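Local atomic coordinates of 2-dehydropantoate 2-reductase, putative (Enterococcus faecalis, PDB entry 2EW2), a protein that probably catalyses the NADPH-dependent reduction of 2-dehydropantoate (ketopantoate) to (R)-pantoate, a step on the way to pantothenate. Residues S187-A192 and E234-Y239; N195-G200 and S220-L225; I48-G53 and G136-G141. One frame throughout, in Å; residues are numbered along the deposited sequence. Where two conformers were deposited one is given.

In the fold
From the N terminus, contact 3 comes first: it closes an 82-residue loop between 48-53 and 136-141, both in the N-terminal, Rossmann-type part, and joins strand 47-51 to strand 136-139 and the turn that follows it. The loop is complete before the C-terminal helical part begins. There contact 1 spans 41 residues, tying helix 184-195 to the end of helix 218-235. Contact 2 lies wholly within that span, bringing the start of helix 198-205 against an earlier part of helix 218-235, which both contacts therefore share. The centres of contacts 1 and 2 are about 15 Å apart, whereas contact 3 sits across the chain's centre, about 36 and 40 Å from theirs, centre to centre.

Contact 1 (S187-A192 and E234-Y239); sequences SIWRKA and EKEAIY
Trp189, Ile238 and Glu236 carry this contact, and Trp189 contributes about half of the 149 Å² buried between the two segments. Its pyrrole side meets Ile238, whose branches diverge around one ring atom: CG1 and CG2 of Ile238 each lie 3.9 Å from Trp189 CD1. With chi1 at -67°, Ile238 CG2 stands opposite its own backbone N and CG1 beside it, which presents both carbons to the indole at an oblique approach that is neither face-on nor edge-on.

Glu236 comes to the indole rim instead. Its OE1 lies in the ring plane, 3.5 Å from Trp189 CZ2, and the carboxylate is turned 81° from the indole. No direct hydrogen bond crosses the contact; a water makes the polar link, accepting from Trp189 NE1 at 2.9 Å and donating to Glu236 OE1 at 2.6 Å. That water also lies in the indole plane, so the ring N-H is satisfied along its natural direction. The other oxygen, Glu236 OE2, is held by Tyr292 OH and by a salt bridge to Lys288, so both ends of the carboxylate are engaged.

Ala237, with phi 69°, ends the helix as the C-prime residue of a Schellman motif, a reversal consistent with the residues on either side of it, Glu236 and Ile238, both facing the indole: Ile238 N bonds to Ala233 O, and Ala237 N to Glu234 O at 3.0 Å. The contact thus joins the middle of helix 184-195 to the end of helix 218-235, where Val232 and Ala233 also touch Trp189, with Leu111 and Leu240 from neighbouring loops.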
ATOM      1  N   SER B 187      -2.978  -4.507  25.955  1.00 21.44           N
ATOM      2  CA  SER B 187      -3.237  -3.093  25.717  1.00 21.56           C
ATOM      3  C   SER B 187      -2.233  -2.485  24.742  1.00 21.11           C
ATOM      4  O   SER B 187      -2.597  -1.653  23.904  1.00 20.93           O
ATOM      5  CB  SER B 187      -3.269  -2.305  27.031  1.00 21.91           C
ATOM      6  OG  SER B 187      -1.951  -2.042  27.447  1.00 25.72           O
ATOM      7  N   ILE B 188      -0.975  -2.907  24.846  1.00 20.17           N
ATOM      8  CA  ILE B 188       0.057  -2.477  23.911  1.00 20.08           C
ATOM      9  C   ILE B 188      -0.232  -2.915  22.458  1.00 19.94           C
ATOM     10  O   ILE B 188      -0.059  -2.126  21.507  1.00 20.35           O
ATOM     11  CB  ILE B 188       1.449  -2.950  24.392  1.00 19.94           C
ATOM     12  CG1 ILE B 188       1.862  -2.155  25.637  1.00 19.88           C
ATOM     13  CG2 ILE B 188       2.509  -2.904  23.253  1.00 18.79           C
ATOM     14  CD1 ILE B 188       2.991  -2.792  26.415  1.00 19.06           C
ATOM     15  N   TRP B 189      -0.659  -4.160  22.297  1.00 20.08           N
ATOM     16  CA  TRP B 189      -1.042  -4.689  20.986  1.00 20.28           C
ATOM     17  C   TRP B 189      -2.273  -3.974  20.439  1.00 20.62           C
ATOM     18  O   TRP B 189      -2.316  -3.624  19.257  1.00 20.73           O
ATOM     19  CB  TRP B 189      -1.333  -6.183  21.071  1.00 19.52           C
ATOM     20  CG  TRP B 189      -0.155  -7.051  20.783  1.00 19.52           C
ATOM     21  CD1 TRP B 189       0.607  -7.756  21.696  1.00 19.99           C
ATOM     22  CD2 TRP B 189       0.413  -7.310  19.498  1.00 19.94           C
ATOM     23  NE1 TRP B 189       1.609  -8.441  21.041  1.00 19.46           N
ATOM     24  CE2 TRP B 189       1.508  -8.193  19.692  1.00 18.87           C
ATOM     25  CE3 TRP B 189       0.098  -6.885  18.190  1.00 19.19           C
ATOM     26  CZ2 TRP B 189       2.294  -8.663  18.624  1.00 18.94           C
ATOM     27  CZ3 TRP B 189       0.890  -7.355  17.122  1.00 19.75           C
ATOM     28  CH2 TRP B 189       1.976  -8.234  17.354  1.00 18.73           C
ATOM     29  N   ARG B 190      -3.279  -3.790  21.294  1.00 21.07           N
ATOM     30  CA  ARG B 190      -4.497  -3.080  20.906  1.00 21.56           C
ATOM     31  C   ARG B 190      -4.215  -1.640  20.476  1.00 21.61           C
ATOM     32  O   ARG B 190      -4.787  -1.153  19.489  1.00 21.22           O
ATOM     33  CB  ARG B 190      -5.546  -3.122  22.016  1.00 21.68           C
ATOM     34  CG  ARG B 190      -6.818  -2.351  21.656  1.00 23.20           C
ATOM     35  CD  ARG B 190      -7.864  -2.531  22.726  1.00 26.32           C
ATOM     36  NE  ARG B 190      -9.014  -1.644  22.582  1.00 28.69           N
ATOM     37  CZ  ARG B 190      -8.999  -0.334  22.843  1.00 31.89           C
ATOM     38  NH1 ARG B 190      -7.879   0.284  23.209  1.00 33.12           N
ATOM     39  NH2 ARG B 190     -10.111   0.370  22.720  1.00 33.50           N
ATOM     40  N   LYS B 191      -3.330  -0.967  21.213  1.00 21.69           N
ATOM     41  CA  LYS B 191      -2.952   0.404  20.901  1.00 22.47           C
ATOM     42  C   LYS B 191      -2.184   0.487  19.573  1.00 21.83           C
ATOM     43  O   LYS B 191      -2.420   1.389  18.761  1.00 20.66           O
ATOM     44  CB  LYS B 191      -2.114   0.980  22.045  1.00 23.31           C
ATOM     45  CG  LYS B 191      -1.609   2.399  21.855  1.00 26.00           C
ATOM     46  CD  LYS B 191      -1.090   2.905  23.208  1.00 31.56           C
ATOM     47  CE  LYS B 191      -0.340   4.205  23.093  1.00 34.04           C
ATOM     48  NZ  LYS B 191       1.085   3.948  22.714  1.00 40.00           N
ATOM     49  N   ALA B 192      -1.270  -0.457  19.365  1.00 21.74           N
ATOM     50  CA  ALA B 192      -0.463  -0.495  18.143  1.00 22.77           C
ATOM     51  C   ALA B 192      -1.366  -0.769  16.940  1.00 23.06           C
ATOM     52  O   ALA B 192      -1.161  -0.213  15.882  1.00 23.43           O
ATOM     53  CB  ALA B 192       0.641  -1.551  18.247  1.00 22.14           C
ATOM     54  N   GLU B 234      -1.620 -13.397  17.900  1.00 19.85           N
ATOM     55  CA  GLU B 234      -2.040 -14.754  18.209  1.00 21.57           C
ATOM     56  C   GLU B 234      -0.853 -15.714  18.418  1.00 21.55           C
ATOM     57  O   GLU B 234      -0.897 -16.563  19.309  1.00 21.85           O
ATOM     58  CB  GLU B 234      -2.979 -15.262  17.112  1.00 21.62           C
ATOM     59  CG  GLU B 234      -3.798 -16.476  17.512  1.00 27.16           C
ATOM     60  CD  GLU B 234      -3.064 -17.793  17.244  1.00 33.98           C
ATOM     61  OE1 GLU B 234      -3.527 -18.847  17.760  1.00 38.23           O
ATOM     62  OE2 GLU B 234      -2.036 -17.774  16.517  1.00 35.56           O
ATOM     63  N   LYS B 235       0.193 -15.565  17.606  1.00 21.41           N
ATOM     64  CA  LYS B 235       1.401 -16.382  17.732  1.00 21.97           C
ATOM     65  C   LYS B 235       2.131 -16.164  19.051  1.00 21.96           C
ATOM     66  O   LYS B 235       2.898 -17.016  19.481  1.00 22.48           O
ATOM     67  CB  LYS B 235       2.376 -16.109  16.584  1.00 21.32           C
ATOM     68  CG  LYS B 235       1.799 -16.362  15.198  1.00 23.61           C
ATOM     69  CD  LYS B 235       1.195 -17.747  15.086  1.00 24.96           C
ATOM     70  CE  LYS B 235       0.792 -18.025  13.657  1.00 26.67           C
ATOM     71  NZ  LYS B 235      -0.001 -19.252  13.569  1.00 28.20           N
ATOM     72  N   GLU B 236       1.912 -15.002  19.656  1.00 21.39           N
ATOM     73  CA  GLU B 236       2.501 -14.638  20.940  1.00 21.60           C
ATOM     74  C   GLU B 236       1.451 -14.758  22.047  1.00 21.00           C
ATOM     75  O   GLU B 236       1.626 -14.223  23.139  1.00 20.76           O
ATOM     76  CB  GLU B 236       3.042 -13.209  20.854  1.00 21.05           C
ATOM     77  CG  GLU B 236       4.131 -13.062  19.773  1.00 22.21           C
ATOM     78  CD  GLU B 236       4.858 -11.726  19.814  1.00 22.62           C
ATOM     79  OE1 GLU B 236       4.373 -10.809  20.500  1.00 23.24           O
ATOM     80  OE2 GLU B 236       5.928 -11.603  19.157  1.00 24.91           O
ATOM     81  N   ALA B 237       0.340 -15.433  21.739  1.00 20.60           N
ATOM     82  CA  ALA B 237      -0.653 -15.774  22.750  1.00 20.47           C
ATOM     83  C   ALA B 237      -1.377 -14.538  23.253  1.00 20.55           C
ATOM     84  O   ALA B 237      -1.710 -14.427  24.441  1.00 20.37           O
ATOM     85  CB  ALA B 237       0.004 -16.551  23.922  1.00 21.56           C
ATOM     86  N   ILE B 238      -1.624 -13.605  22.332  1.00 20.10           N
ATOM     87  CA  ILE B 238      -2.423 -12.424  22.612  1.00 19.46           C
ATOM     88  C   ILE B 238      -3.577 -12.480  21.592  1.00 20.17           C
ATOM     89  O   ILE B 238      -3.343 -12.628  20.394  1.00 19.07           O
ATOM     90  CB  ILE B 238      -1.594 -11.121  22.483  1.00 19.01           C
ATOM     91  CG1 ILE B 238      -0.507 -11.033  23.579  1.00 18.86           C
ATOM     92  CG2 ILE B 238      -2.500  -9.882  22.546  1.00 17.73           C
ATOM     93  CD1 ILE B 238      -1.063 -10.975  25.065  1.00 18.23           C
ATOM     94  N   TYR B 239      -4.810 -12.403  22.089  1.00 20.94           N
ATOM     95  CA  TYR B 239      -5.993 -12.688  21.273  1.00 22.36           C
ATOM     96  C   TYR B 239      -6.826 -11.424  21.135  1.00 22.44           C
ATOM     97  O   TYR B 239      -7.675 -11.132  21.978  1.00 22.43           O
ATOM     98  CB  TYR B 239      -6.788 -13.868  21.875  1.00 23.45           C
ATOM     99  CG  TYR B 239      -5.873 -15.037  22.150  1.00 24.30           C
ATOM    100  CD1 TYR B 239      -5.445 -15.325  23.444  1.00 26.87           C
ATOM    101  CD2 TYR B 239      -5.375 -15.806  21.109  1.00 27.04           C
ATOM    102  CE1 TYR B 239      -4.553 -16.384  23.694  1.00 26.52           C
ATOM    103  CE2 TYR B 239      -4.489 -16.854  21.346  1.00 27.68           C
ATOM    104  CZ  TYR B 239      -4.087 -17.128  22.640  1.00 26.82           C
ATOM    105  OH  TYR B 239      -3.216 -18.160  22.860  1.00 28.11           O
TER
HETATM  106  O   HOH W   1       3.058 -10.267  22.691  1.00 28.32           O

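Contact 2 (N195-G200 and S220-L225); sequences NGTLNG and SLVKTL
The flat group that meets the opposite helix is the peptide joining Gly196 to Thr197, and Leu225 meets its oxygen end. The two Leu225 methyls are unequally placed, CD1 3.7 Å and CD2 4.0 Å from Gly196 O. Both are displaced to the same side of the peptide plane, and the leucine chain rises further from that plane toward CB. A second flat group, the Asn199 amide, takes no part across the interface but helps hold the turn: Asn199 ND2 donates to Asn195 O at 3.2 Å, in the carbonyl plane and on a lone pair. That bond is bent, at 137°, and the acceptor is tilted from the amide plane, while OD1 accepts from Met265 N.

Thr197 brings the backbones together, its CA lying 5.9 Å from that of Val222. Its methyl does the touching: Thr197 CG2 is 4.0 Å from Leu225 CB and 4.1 Å from Val222 CG1. At chi1 58° this methyl stands opposite the carbonyl carbon, and OG1 turns back to Val194 O. Although Thr197 occupies the N-cap position, its side chain makes no capping bond. The threonine and valine cross at about a right angle; past Leu225, Thr197 runs in the opposite sense.

Around this seam, Ile249 of helix 242-252 touches Thr197 and Val222, and Phe298 touches Leu225. Near the start of helix 218-235, Ser220 OG bonds to Gln304 OE1 of the second subunit.

No hydrogen bond or charge pair crosses between the segments. The Thr197 hydroxyl finds its partner elsewhere, while the Thr197 methyl packs on Val222 and Leu225 and the Leu225 methyls on the Gly196 carbonyl oxygen, consistent with cohesion by van der Waals packing.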
ATOM      1  N   ASN B 195      -3.051   2.428  16.154  1.00 21.56           N
ATOM      2  CA  ASN B 195      -2.032   3.269  15.549  1.00 21.53           C
ATOM      3  C   ASN B 195      -1.454   2.705  14.243  1.00 20.97           C
ATOM      4  O   ASN B 195      -0.648   3.365  13.592  1.00 21.61           O
ATOM      5  CB  ASN B 195      -0.891   3.513  16.541  1.00 21.77           C
ATOM      6  CG  ASN B 195      -1.304   4.418  17.702  1.00 23.07           C
ATOM      7  OD1 ASN B 195      -2.207   5.244  17.571  1.00 24.61           O
ATOM      8  ND2 ASN B 195      -0.621   4.274  18.843  1.00 26.45           N
ATOM      9  N   GLY B 196      -1.834   1.480  13.893  1.00 19.84           N
ATOM     10  CA  GLY B 196      -1.311   0.825  12.690  1.00 19.09           C
ATOM     11  C   GLY B 196      -2.268   0.973  11.523  1.00 19.09           C
ATOM     12  O   GLY B 196      -2.044   0.398  10.438  1.00 18.62           O
ATOM     13  N   THR B 197      -3.334   1.749  11.747  1.00 19.48           N
ATOM     14  CA  THR B 197      -4.350   2.003  10.712  1.00 20.07           C
ATOM     15  C   THR B 197      -4.365   3.477  10.258  1.00 21.55           C
ATOM     16  O   THR B 197      -3.734   3.819   9.264  1.00 20.96           O
ATOM     17  CB  THR B 197      -5.730   1.523  11.153  1.00 20.21           C
ATOM     18  OG1 THR B 197      -6.097   2.176  12.377  1.00 20.72           O
ATOM     19  CG2 THR B 197      -5.725   0.011  11.370  1.00 19.59           C
ATOM     20  N   LEU B 198      -5.029   4.351  11.017  1.00 22.31           N
ATOM     21  CA  LEU B 198      -5.251   5.752  10.606  1.00 23.42           C
ATOM     22  C   LEU B 198      -3.971   6.548  10.372  1.00 22.98           C
ATOM     23  O   LEU B 198      -3.894   7.360   9.441  1.00 22.35           O
ATOM     24  CB  LEU B 198      -6.115   6.477  11.657  1.00 24.30           C
ATOM     25  CG  LEU B 198      -7.553   5.966  11.808  1.00 27.10           C
ATOM     26  CD1 LEU B 198      -8.204   6.557  13.069  1.00 30.41           C
ATOM     27  CD2 LEU B 198      -8.351   6.323  10.575  1.00 29.06           C
ATOM     28  N   ASN B 199      -2.973   6.303  11.217  1.00 22.06           N
ATOM     29  CA  ASN B 199      -1.670   6.955  11.101  1.00 21.79           C
ATOM     30  C   ASN B 199      -1.076   6.871   9.702  1.00 20.84           C
ATOM     31  O   ASN B 199      -0.869   7.895   9.050  1.00 20.88           O
ATOM     32  CB  ASN B 199      -0.677   6.351  12.097  1.00 22.16           C
ATOM     33  CG  ASN B 199      -0.653   7.084  13.447  1.00 24.79           C
ATOM     34  OD1 ASN B 199      -1.085   8.224  13.561  1.00 27.02           O
ATOM     35  ND2 ASN B 199      -0.116   6.419  14.467  1.00 25.18           N
ATOM     36  N   GLY B 200      -0.785   5.658   9.236  1.00 19.52           N
ATOM     37  CA  GLY B 200      -0.134   5.532   7.945  1.00 19.48           C
ATOM     38  C   GLY B 200      -1.108   5.893   6.832  1.00 19.58           C
ATOM     39  O   GLY B 200      -0.727   6.533   5.866  1.00 20.53           O
ATOM     40  N   SER B 220     -12.489  -1.902   4.516  0.60 19.79           N
ATOM     41  CA  SER B 220     -11.637  -2.970   3.988  0.60 19.86           C
ATOM     42  C   SER B 220     -10.174  -2.756   4.383  0.60 19.55           C
ATOM     43  O   SER B 220      -9.518  -3.678   4.874  0.60 19.28           O
ATOM     44  CB  SER B 220     -11.797  -3.111   2.467  0.60 20.49           C
ATOM     45  OG  SER B 220     -11.306  -1.972   1.768  0.60 21.17           O
ATOM     46  N   LEU B 221      -9.686  -1.533   4.209  1.00 18.74           N
ATOM     47  CA  LEU B 221      -8.325  -1.193   4.594  1.00 18.56           C
ATOM     48  C   LEU B 221      -8.095  -1.473   6.089  1.00 18.61           C
ATOM     49  O   LEU B 221      -7.134  -2.161   6.465  1.00 17.04           O
ATOM     50  CB  LEU B 221      -8.015   0.269   4.261  1.00 17.83           C
ATOM     51  CG  LEU B 221      -7.790   0.566   2.780  1.00 18.63           C
ATOM     52  CD1 LEU B 221      -7.837   2.082   2.536  1.00 20.52           C
ATOM     53  CD2 LEU B 221      -6.473  -0.042   2.251  1.00 18.09           C
ATOM     54  N   VAL B 222      -8.982  -0.933   6.927  1.00 18.14           N
ATOM     55  CA  VAL B 222      -8.821  -1.047   8.370  1.00 18.17           C
ATOM     56  C   VAL B 222      -8.908  -2.512   8.848  1.00 17.84           C
ATOM     57  O   VAL B 222      -8.045  -2.952   9.587  1.00 18.27           O
ATOM     58  CB  VAL B 222      -9.836  -0.164   9.126  1.00 18.16           C
ATOM     59  CG1 VAL B 222      -9.778  -0.470  10.622  1.00 17.55           C
ATOM     60  CG2 VAL B 222      -9.547   1.321   8.857  1.00 17.49           C
ATOM     61  N   LYS B 223      -9.931  -3.255   8.422  1.00 17.87           N
ATOM     62  CA  LYS B 223     -10.102  -4.665   8.849  1.00 18.45           C
ATOM     63  C   LYS B 223      -8.993  -5.607   8.408  1.00 18.45           C
ATOM     64  O   LYS B 223      -8.597  -6.500   9.161  1.00 19.31           O
ATOM     65  CB  LYS B 223     -11.461  -5.221   8.425  1.00 18.93           C
ATOM     66  CG  LYS B 223     -12.570  -4.684   9.314  1.00 21.08           C
ATOM     67  CD  LYS B 223     -13.902  -5.252   8.973  1.00 22.35           C
ATOM     68  CE  LYS B 223     -14.933  -4.644   9.923  1.00 23.25           C
ATOM     69  NZ  LYS B 223     -16.256  -5.213   9.661  1.00 22.25           N
ATOM     70  N   THR B 224      -8.485  -5.406   7.195  1.00 18.21           N
ATOM     71  CA  THR B 224      -7.371  -6.211   6.715  1.00 18.15           C
ATOM     72  C   THR B 224      -6.162  -5.961   7.613  1.00 18.49           C
ATOM     73  O   THR B 224      -5.523  -6.918   8.067  1.00 18.57           O
ATOM     74  CB  THR B 224      -7.028  -5.906   5.256  1.00 17.86           C
ATOM     75  OG1 THR B 224      -8.213  -6.032   4.454  1.00 17.65           O
ATOM     76  CG2 THR B 224      -5.972  -6.865   4.738  1.00 16.92           C
ATOM     77  N   LEU B 225      -5.850  -4.686   7.868  1.00 17.77           N
ATOM     78  CA  LEU B 225      -4.727  -4.333   8.756  1.00 18.14           C
ATOM     79  C   LEU B 225      -4.908  -4.912  10.166  1.00 18.22           C
ATOM     80  O   LEU B 225      -3.947  -5.456  10.733  1.00 18.40           O
ATOM     81  CB  LEU B 225      -4.502  -2.806   8.808  1.00 18.14           C
ATOM     82  CG  LEU B 225      -3.736  -2.210   7.628  1.00 17.86           C
ATOM     83  CD1 LEU B 225      -3.989  -0.722   7.508  1.00 17.12           C
ATOM     84  CD2 LEU B 225      -2.259  -2.522   7.752  1.00 17.47           C
TER

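Contact 3 (I48-G53 and G136-G141); sequences IADFNG and GLEGPG
Asp50 and Glu138 point toward each other's segments, and their acidic ends draw near without bonding. The closest approach runs from the Asp50 methylene to a carboxylate oxygen, Asp50 CB to Glu138 OE1 at 3.9 Å. Asp50 holds CG opposite its backbone N (chi1 174°), and the Glu138 chain, extended beyond CG, reaches across. The like-charged oxygens Asp50 OD2 and Glu138 OE1 are 4.3 Å apart. Lys144 touches both side chains, and its positive charge may ease the repulsion. On the far side of Asp50, a weak bond from Gly53 N to OD1 spans the turn after the strand.

Ile48 supplies the firm link through its backbone. Its N donates to Gly141 O at 3.0 Å and 167°, a nearly straight bond, with the donor tilted 24° from the carbonyl plane. This bond lies at the start of the parallel pairing of strand 47-51 with strand 142-145, which Ile48 and Asp50 continue with Val143 and Leu145. The same oxygen lies 3.7 Å from Ile48 CB. Gly141 offers it from a positive phi, a conformation that suits glycine, and its own N bonds to His38 ND1.

Strand 142-145 lies between the two strands, parallel to strand 47-51 and antiparallel to strand 136-139. Glu138 and Gly139 both face Arg142 in a classic beta bulge. Strand 54-58 completes this small sheet beyond strand 47-51, and helix 13-24 packs on Ala49 and Phe51.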
ATOM      1  N   ILE B  48      19.166  16.663  40.591  1.00 28.79           N
ATOM      2  CA  ILE B  48      18.360  17.589  41.369  1.00 29.50           C
ATOM      3  C   ILE B  48      16.931  17.569  40.869  1.00 30.15           C
ATOM      4  O   ILE B  48      16.678  17.780  39.672  1.00 29.58           O
ATOM      5  CB  ILE B  48      18.928  19.038  41.307  1.00 29.89           C
ATOM      6  CG1 ILE B  48      20.340  19.068  41.900  1.00 30.26           C
ATOM      7  CG2 ILE B  48      18.004  20.036  42.056  1.00 29.19           C
ATOM      8  CD1 ILE B  48      21.075  20.361  41.644  1.00 30.77           C
ATOM      9  N   ALA B  49      16.008  17.307  41.795  1.00 30.56           N
ATOM     10  CA  ALA B  49      14.590  17.316  41.500  1.00 31.29           C
ATOM     11  C   ALA B  49      13.851  18.381  42.301  1.00 32.11           C
ATOM     12  O   ALA B  49      14.094  18.560  43.498  1.00 32.41           O
ATOM     13  CB  ALA B  49      13.984  15.966  41.770  1.00 31.02           C
ATOM     14  N   ASP B  50      12.969  19.099  41.615  1.00 32.26           N
ATOM     15  CA  ASP B  50      11.926  19.851  42.270  1.00 32.90           C
ATOM     16  C   ASP B  50      10.760  18.886  42.387  1.00 32.88           C
ATOM     17  O   ASP B  50       9.964  18.728  41.463  1.00 32.58           O
ATOM     18  CB  ASP B  50      11.557  21.101  41.465  1.00 33.07           C
ATOM     19  CG  ASP B  50      10.369  21.845  42.046  1.00 35.02           C
ATOM     20  OD1 ASP B  50       9.853  21.448  43.123  1.00 37.25           O
ATOM     21  OD2 ASP B  50       9.942  22.828  41.413  1.00 37.67           O
ATOM     22  N   PHE B  51      10.690  18.238  43.545  1.00 33.28           N
ATOM     23  CA  PHE B  51       9.830  17.096  43.768  1.00 34.42           C
ATOM     24  C   PHE B  51       8.649  17.541  44.616  1.00 35.23           C
ATOM     25  O   PHE B  51       8.781  17.667  45.828  1.00 35.55           O
ATOM     26  CB  PHE B  51      10.631  16.024  44.523  1.00 34.48           C
ATOM     27  CG  PHE B  51      10.111  14.630  44.361  1.00 34.50           C
ATOM     28  CD1 PHE B  51       8.755  14.383  44.172  1.00 34.39           C
ATOM     29  CD2 PHE B  51      10.992  13.550  44.414  1.00 35.23           C
ATOM     30  CE1 PHE B  51       8.273  13.091  44.034  1.00 34.15           C
ATOM     31  CE2 PHE B  51      10.523  12.248  44.278  1.00 34.88           C
ATOM     32  CZ  PHE B  51       9.158  12.017  44.086  1.00 35.17           C
ATOM     33  N   ASN B  52       7.505  17.772  43.976  1.00 36.09           N
ATOM     34  CA  ASN B  52       6.307  18.274  44.654  1.00 37.69           C
ATOM     35  C   ASN B  52       6.599  19.510  45.531  1.00 38.62           C
ATOM     36  O   ASN B  52       6.235  19.544  46.713  1.00 38.65           O
ATOM     37  CB  ASN B  52       5.638  17.166  45.499  1.00 37.56           C
ATOM     38  CG  ASN B  52       5.312  15.897  44.699  1.00 38.24           C
ATOM     39  OD1 ASN B  52       5.207  14.822  45.278  1.00 40.42           O
ATOM     40  ND2 ASN B  52       5.138  16.021  43.386  1.00 36.51           N
ATOM     41  N   GLY B  53       7.286  20.498  44.955  1.00 39.34           N
ATOM     42  CA  GLY B  53       7.620  21.738  45.662  1.00 40.25           C
ATOM     43  C   GLY B  53       8.848  21.706  46.564  1.00 41.08           C
ATOM     44  O   GLY B  53       9.276  22.752  47.062  1.00 41.60           O
ATOM     45  N   GLY B 136       9.163  16.262  34.152  1.00 23.76           N
ATOM     46  CA  GLY B 136       9.650  17.317  33.248  1.00 24.29           C
ATOM     47  C   GLY B 136      11.139  17.512  33.371  1.00 24.10           C
ATOM     48  O   GLY B 136      11.699  17.310  34.432  1.00 24.24           O
ATOM     49  N   LEU B 137      11.786  17.882  32.278  1.00 24.92           N
ATOM     50  CA  LEU B 137      13.180  18.279  32.323  1.00 25.63           C
ATOM     51  C   LEU B 137      13.311  19.817  32.350  1.00 26.26           C
ATOM     52  O   LEU B 137      12.892  20.496  31.405  1.00 26.29           O
ATOM     53  CB  LEU B 137      13.935  17.693  31.124  1.00 26.02           C
ATOM     54  CG  LEU B 137      15.452  17.865  31.212  1.00 27.72           C
ATOM     55  CD1 LEU B 137      16.118  16.700  31.968  1.00 28.11           C
ATOM     56  CD2 LEU B 137      16.030  18.012  29.815  1.00 30.27           C
ATOM     57  N   GLU B 138      13.920  20.356  33.406  1.00 26.33           N
ATOM     58  CA  GLU B 138      14.152  21.806  33.499  1.00 27.25           C
ATOM     59  C   GLU B 138      15.489  22.236  32.894  1.00 27.19           C
ATOM     60  O   GLU B 138      15.604  23.328  32.316  1.00 26.80           O
ATOM     61  CB  GLU B 138      14.045  22.288  34.943  1.00 27.39           C
ATOM     62  CG  GLU B 138      12.709  21.969  35.618  1.00 30.43           C
ATOM     63  CD  GLU B 138      12.390  22.934  36.769  1.00 34.56           C
ATOM     64  OE1 GLU B 138      12.467  22.544  37.957  1.00 35.08           O
ATOM     65  OE2 GLU B 138      12.079  24.099  36.478  1.00 37.53           O
ATOM     66  N   GLY B 139      16.499  21.385  33.041  1.00 26.92           N
ATOM     67  CA  GLY B 139      17.836  21.647  32.495  1.00 27.11           C
ATOM     68  C   GLY B 139      18.663  20.394  32.690  1.00 27.62           C
ATOM     69  O   GLY B 139      18.180  19.443  33.308  1.00 27.38           O
ATOM     70  N   PRO B 140      19.909  20.367  32.161  1.00 27.99           N
ATOM     71  CA  PRO B 140      20.767  19.197  32.433  1.00 27.84           C
ATOM     72  C   PRO B 140      20.842  18.943  33.937  1.00 27.49           C
ATOM     73  O   PRO B 140      21.063  19.877  34.710  1.00 27.32           O
ATOM     74  CB  PRO B 140      22.137  19.614  31.889  1.00 28.10           C
ATOM     75  CG  PRO B 140      21.856  20.708  30.894  1.00 28.71           C
ATOM     76  CD  PRO B 140      20.569  21.373  31.305  1.00 28.05           C
ATOM     77  N   GLY B 141      20.600  17.701  34.345  1.00 27.15           N
ATOM     78  CA  GLY B 141      20.667  17.310  35.748  1.00 26.67           C
ATOM     79  C   GLY B 141      19.581  17.867  36.653  1.00 26.90           C
ATOM     80  O   GLY B 141      19.698  17.788  37.878  1.00 26.19           O
TER